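Long-range contact in blood group a-and b-cleaving endo-beta-galactosidase (Streptococcus pneumoniae, PDB 2YGL), which probably binds host glycans through tandem CBM51 modules that belong to an enzyme cleaving blood group A and B antigens: residues 267-281 / 307-319. Numbering follows the deposited sequence.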
loop_
_atom_site.group_PDB
_atom_site.type_symbol
_atom_site.label_atom_id
_atom_site.label_comp_id
_atom_site.label_asym_id
_atom_site.label_seq_id
_atom_site.Cartn_x
_atom_site.Cartn_y
_atom_site.Cartn_z
ATOM N N SER A 267 -11.350 -13.144 0.177
ATOM C CA SER A 267 -12.559 -13.635 -0.489
ATOM C C SER A 267 -13.780 -12.772 -0.205
ATOM O O SER A 267 -13.959 -12.275 0.909
ATOM C CB SER A 267 -12.865 -15.077 -0.068
ATOM O OG SER A 267 -13.922 -15.613 -0.841
ATOM N N TYR A 268 -14.615 -12.599 -1.226
ATOM C CA TYR A 268 -15.981 -12.127 -1.024
ATOM C C TYR A 268 -16.844 -13.309 -0.598
ATOM O O TYR A 268 -16.642 -14.426 -1.071
ATOM C CB TYR A 268 -16.531 -11.460 -2.289
ATOM C CG TYR A 268 -15.927 -10.098 -2.527
ATOM C CD1 TYR A 268 -16.444 -8.961 -1.894
ATOM C CD2 TYR A 268 -14.821 -9.944 -3.356
ATOM C CE1 TYR A 268 -15.878 -7.705 -2.098
ATOM C CE2 TYR A 268 -14.248 -8.695 -3.567
ATOM C CZ TYR A 268 -14.781 -7.583 -2.934
ATOM O OH TYR A 268 -14.209 -6.352 -3.146
ATOM N N VAL A 269 -17.786 -13.060 0.311
ATOM C CA VAL A 269 -18.609 -14.123 0.890
ATOM C C VAL A 269 -20.082 -13.724 0.897
ATOM O O VAL A 269 -20.437 -12.642 1.369
ATOM C CB VAL A 269 -18.166 -14.485 2.345
ATOM C CG1 VAL A 269 -18.986 -15.651 2.898
ATOM C CG2 VAL A 269 -16.687 -14.824 2.403
ATOM N N GLY A 270 -20.929 -14.610 0.376
ATOM C CA GLY A 270 -22.378 -14.423 0.413
ATOM C C GLY A 270 -23.119 -15.616 -0.155
ATOM O O GLY A 270 -22.528 -16.667 -0.400
ATOM N N ILE A 271 -24.420 -15.444 -0.370
ATOM C CA ILE A 271 -25.266 -16.499 -0.916
ATOM C C ILE A 271 -25.377 -16.343 -2.433
ATOM O O ILE A 271 -25.702 -15.261 -2.930
ATOM C CB ILE A 271 -26.664 -16.487 -0.256
ATOM C CG1 ILE A 271 -26.534 -16.765 1.245
ATOM C CG2 ILE A 271 -27.590 -17.506 -0.911
ATOM C CD1 ILE A 271 -27.587 -16.097 2.093
ATOM N N ASP A 272 -25.097 -17.423 -3.160
ATOM C CA ASP A 272 -25.140 -17.390 -4.623
ATOM C C ASP A 272 -26.534 -17.029 -5.120
ATOM O O ASP A 272 -27.540 -17.465 -4.551
ATOM C CB ASP A 272 -24.679 -18.718 -5.228
ATOM C CG ASP A 272 -24.337 -18.597 -6.708
ATOM O OD1 ASP A 272 -25.250 -18.723 -7.553
ATOM O OD2 ASP A 272 -23.154 -18.355 -7.027
ATOM N N ARG A 273 -26.580 -16.223 -6.178
ATOM C CA ARG A 273 -27.837 -15.721 -6.736
ATOM C C ARG A 273 -28.774 -16.832 -7.225
ATOM O O ARG A 273 -29.986 -16.629 -7.318
ATOM C CB ARG A 273 -27.564 -14.711 -7.864
ATOM C CG ARG A 273 -26.666 -13.524 -7.473
ATOM C CD ARG A 273 -27.192 -12.753 -6.260
ATOM N NE ARG A 273 -28.456 -12.072 -6.538
ATOM C CZ ARG A 273 -29.321 -11.668 -5.611
ATOM N NH1 ARG A 273 -29.082 -11.872 -4.320
ATOM N NH2 ARG A 273 -30.440 -11.054 -5.980
ATOM N N SER A 274 -28.211 -18.001 -7.517
ATOM C CA SER A 274 -28.971 -19.139 -8.029
ATOM C C SER A 274 -29.696 -19.922 -6.937
ATOM O O SER A 274 -30.475 -20.827 -7.235
ATOM C CB SER A 274 -28.049 -20.081 -8.809
ATOM O OG SER A 274 -27.112 -20.712 -7.945
ATOM N N ALA A 275 -29.436 -19.576 -5.677
ATOM C CA ALA A 275 -30.011 -20.296 -4.542
ATOM C C ALA A 275 -31.524 -20.135 -4.449
ATOM O O ALA A 275 -32.078 -19.106 -4.848
ATOM C CB ALA A 275 -29.361 -19.846 -3.243
ATOM N N ASN A 276 -32.178 -21.168 -3.926
ATOM C CA ASN A 276 -33.583 -21.095 -3.567
ATOM C C ASN A 276 -33.757 -20.148 -2.388
ATOM O O ASN A 276 -33.108 -20.314 -1.353
ATOM C CB ASN A 276 -34.122 -22.483 -3.206
ATOM C CG ASN A 276 -34.288 -23.385 -4.417
ATOM O OD1 ASN A 276 -33.964 -24.571 -4.363
ATOM N ND2 ASN A 276 -34.797 -22.833 -5.511
ATOM N N HIS A 277 -34.617 -19.148 -2.559
ATOM C CA HIS A 277 -34.866 -18.167 -1.513
ATOM C C HIS A 277 -36.343 -17.811 -1.414
ATOM O O HIS A 277 -37.031 -17.670 -2.431
ATOM C CB HIS A 277 -34.029 -16.902 -1.742
ATOM C CG HIS A 277 -34.440 -16.109 -2.945
ATOM N ND1 HIS A 277 -34.048 -16.439 -4.225
ATOM C CD2 HIS A 277 -35.217 -15.005 -3.061
ATOM C CE1 HIS A 277 -34.565 -15.572 -5.077
ATOM N NE2 HIS A 277 -35.276 -14.690 -4.397
ATOM N N LEU A 278 -36.814 -17.681 -0.177
ATOM C CA LEU A 278 -38.150 -17.170 0.121
ATOM C C LEU A 278 -38.039 -16.130 1.230
ATOM O O LEU A 278 -37.221 -16.277 2.145
ATOM C CB LEU A 278 -39.079 -18.303 0.574
ATOM C CG LEU A 278 -39.423 -19.460 -0.371
ATOM C CD1 LEU A 278 -40.317 -20.457 0.344
ATOM C CD2 LEU A 278 -40.092 -18.971 -1.649
ATOM N N ASN A 279 -38.856 -15.083 1.149
ATOM C CA ASN A 279 -38.832 -14.016 2.146
ATOM C C ASN A 279 -39.132 -14.539 3.550
ATOM O O ASN A 279 -40.133 -15.224 3.768
ATOM C CB ASN A 279 -39.785 -12.883 1.758
ATOM C CG ASN A 279 -39.271 -12.055 0.587
ATOM O OD1 ASN A 279 -38.107 -12.160 0.195
ATOM N ND2 ASN A 279 -40.138 -11.220 0.028
ATOM N N SER A 280 -38.241 -14.221 4.488
ATOM C CA SER A 280 -38.305 -14.758 5.847
ATOM C C SER A 280 -37.635 -13.810 6.838
ATOM O O SER A 280 -36.695 -13.091 6.487
ATOM C CB SER A 280 -37.632 -16.137 5.893
ATOM O OG SER A 280 -37.632 -16.698 7.196
ATOM N N ASP A 281 -38.134 -13.809 8.074
ATOM C CA ASP A 281 -37.499 -13.073 9.166
ATOM C C ASP A 281 -36.177 -13.714 9.592
ATOM O O ASP A 281 -35.304 -13.039 10.136
ATOM C CB ASP A 281 -38.435 -12.981 10.375
ATOM C CG ASP A 281 -39.473 -11.879 10.239
ATOM O OD1 ASP A 281 -39.356 -11.029 9.329
ATOM O OD2 ASP A 281 -40.413 -11.862 11.057
ATOM N N GLY A 307 -26.748 -12.649 11.472
ATOM C CA GLY A 307 -26.597 -13.422 10.238
ATOM C C GLY A 307 -26.897 -12.627 8.979
ATOM O O GLY A 307 -27.129 -11.418 9.037
ATOM N N ILE A 308 -26.884 -13.317 7.840
ATOM C CA ILE A 308 -27.134 -12.692 6.540
ATOM C C ILE A 308 -28.296 -13.368 5.809
ATOM O O ILE A 308 -28.687 -14.491 6.144
ATOM C CB ILE A 308 -25.869 -12.698 5.624
ATOM C CG1 ILE A 308 -25.452 -14.132 5.267
ATOM C CG2 ILE A 308 -24.718 -11.907 6.272
ATOM C CD1 ILE A 308 -24.491 -14.239 4.095
ATOM N N LYS A 309 -28.837 -12.677 4.809
ATOM C CA LYS A 309 -29.904 -13.226 3.976
ATOM C C LYS A 309 -29.513 -13.220 2.499
ATOM O O LYS A 309 -28.453 -12.708 2.128
ATOM C CB LYS A 309 -31.216 -12.460 4.196
ATOM C CG LYS A 309 -31.857 -12.700 5.563
ATOM C CD LYS A 309 -33.131 -11.880 5.739
ATOM C CE LYS A 309 -33.599 -11.915 7.184
ATOM N NZ LYS A 309 -34.783 -11.037 7.417
ATOM N N TYR A 310 -30.371 -13.803 1.665
ATOM C CA TYR A 310 -30.174 -13.841 0.216
ATOM C C TYR A 310 -29.926 -12.449 -0.368
ATOM O O TYR A 310 -29.090 -12.286 -1.255
ATOM C CB TYR A 310 -31.379 -14.501 -0.458
ATOM C CG TYR A 310 -31.321 -14.543 -1.970
ATOM C CD1 TYR A 310 -30.625 -15.554 -2.631
ATOM C CD2 TYR A 310 -31.972 -13.575 -2.740
ATOM C CE1 TYR A 310 -30.573 -15.598 -4.020
ATOM C CE2 TYR A 310 -31.924 -13.610 -4.128
ATOM C CZ TYR A 310 -31.224 -14.623 -4.761
ATOM O OH TYR A 310 -31.176 -14.667 -6.135
ATOM N N ASP A 311 -30.649 -11.457 0.148
ATOM C CA ASP A 311 -30.556 -10.081 -0.341
ATOM C C ASP A 311 -29.370 -9.302 0.238
ATOM O O ASP A 311 -29.084 -8.189 -0.206
ATOM C CB ASP A 311 -31.872 -9.334 -0.081
ATOM C CG ASP A 311 -32.056 -8.958 1.381
ATOM O OD1 ASP A 311 -31.481 -7.933 1.810
ATOM O OD2 ASP A 311 -32.785 -9.673 2.098
ATOM N N THR A 312 -28.692 -9.880 1.229
ATOM C CA THR A 312 -27.529 -9.236 1.844
ATOM C C THR A 312 -26.371 -9.160 0.848
ATOM O O THR A 312 -25.993 -10.172 0.244
ATOM C CB THR A 312 -27.073 -9.971 3.130
ATOM O OG1 THR A 312 -28.182 -10.116 4.024
ATOM C CG2 THR A 312 -25.957 -9.204 3.839
ATOM N N SER A 313 -25.831 -7.954 0.667
ATOM C CA SER A 313 -24.636 -7.750 -0.153
ATOM C C SER A 313 -23.483 -8.584 0.386
ATOM O O SER A 313 -23.256 -8.630 1.597
ATOM C CB SER A 313 -24.238 -6.271 -0.191
ATOM O OG SER A 313 -25.012 -5.551 -1.137
ATOM N N ALA A 314 -22.772 -9.253 -0.517
ATOM C CA ALA A 314 -21.625 -10.079 -0.151
ATOM C C ALA A 314 -20.554 -9.223 0.519
ATOM O O ALA A 314 -20.281 -8.108 0.070
ATOM C CB ALA A 314 -21.059 -10.785 -1.382
ATOM N N PHE A 315 -19.969 -9.736 1.598
ATOM C CA PHE A 315 -18.956 -8.988 2.350
ATOM C C PHE A 315 -17.533 -9.431 2.019
ATOM O O PHE A 315 -17.298 -10.597 1.687
ATOM C CB PHE A 315 -19.218 -9.048 3.865
ATOM C CG PHE A 315 -19.396 -10.441 4.409
ATOM C CD1 PHE A 315 -20.660 -11.023 4.469
ATOM C CD2 PHE A 315 -18.307 -11.162 4.887
ATOM C CE1 PHE A 315 -20.833 -12.306 4.976
ATOM C CE2 PHE A 315 -18.469 -12.449 5.397
ATOM C CZ PHE A 315 -19.737 -13.023 5.441
ATOM N N LEU A 316 -16.593 -8.490 2.105
ATOM C CA LEU A 316 -15.185 -8.785 1.869
ATOM C C LEU A 316 -14.530 -9.339 3.126
ATOM O O LEU A 316 -14.569 -8.712 4.187
ATOM C CB LEU A 316 -14.429 -7.542 1.376
ATOM C CG LEU A 316 -12.919 -7.671 1.111
ATOM C CD1 LEU A 316 -12.595 -8.737 0.060
ATOM C CD2 LEU A 316 -12.318 -6.331 0.707
ATOM N N VAL A 317 -13.949 -10.527 2.996
ATOM C CA VAL A 317 -13.127 -11.109 4.050
ATOM C C VAL A 317 -11.669 -10.946 3.642
ATOM O O VAL A 317 -11.236 -11.471 2.612
ATOM C CB VAL A 317 -13.451 -12.602 4.298
ATOM C CG1 VAL A 317 -12.487 -13.198 5.320
ATOM C CG2 VAL A 317 -14.886 -12.767 4.768
ATOM N N ASP A 318 -10.925 -10.197 4.449
ATOM C CA ASP A 318 -9.513 -9.949 4.198
ATOM C C ASP A 318 -8.782 -10.014 5.531
ATOM O O ASP A 318 -8.782 -9.049 6.297
ATOM C CB ASP A 318 -9.327 -8.582 3.524
ATOM C CG ASP A 318 -7.877 -8.290 3.160
ATOM O OD1 ASP A 318 -6.968 -9.053 3.561
ATOM O OD2 ASP A 318 -7.644 -7.284 2.459
ATOM N N VAL A 319 -8.165 -11.162 5.802
ATOM C CA VAL A 319 -7.592 -11.435 7.118
ATOM C C VAL A 319 -6.151 -11.949 7.026
ATOM O O VAL A 319 -5.816 -12.741 6.139
ATOM C CB VAL A 319 -8.509 -12.401 7.946
ATOM C CG1 VAL A 319 -8.648 -13.771 7.269
ATOM C CG2 VAL A 319 -8.024 -12.543 9.388
HETATM O O HOH W 1 -25.782 -13.007 0.535
HETATM O O HOH W 2 -26.941 -12.938 -2.850
HETATM O O HOH W 3 -35.140 -10.130 10.229
#
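Tyr310 fills a slot between Arg273 and His277 where an antiparallel strand pair of the second CBM51 beta-sandwich module frays into loops. Its ring and the His277 imidazole form a face-to-face stack, with centroids 3.6 Å apart and planes only 5° from parallel. Arg273 covers the opposite face: bent at chi2 and chi3, its chain folds back and lays the guanidinium over the ring margin, planes 28° apart, while NE keeps a salt bridge to Glu236. The hydroxyl holds the far end of the ring: Tyr310 OH donates to Arg273 O (2.6 Å), in the carbonyl plane and on a lone pair, while His277 and Arg273 on the two faces limit its rotation. The Tyr310 ring also brings CD1 to 4.0 Å from Ile271 CG2. One water, in the plane of the guanidinium at its edge, accepts from Arg273 NH1 and donates to the carbonyls of Ile271 and Tyr310, joining the two loops.

In the strands, Ser267 pairs with Val317 and Val269 with Phe315 through reciprocal backbone bonds. Phe315 takes the crowded rotamer (chi1 52°), which turns its ring back under Val269, whose CB lies over the ring face, 4.0 Å from the centroid. Leu316 CD1 makes a CH-pi contact over Tyr268 on the other sheet face. At the far loop end the Lys309 chain delivers NZ to Ser280 O at 3.0 Å, in the carbonyl plane.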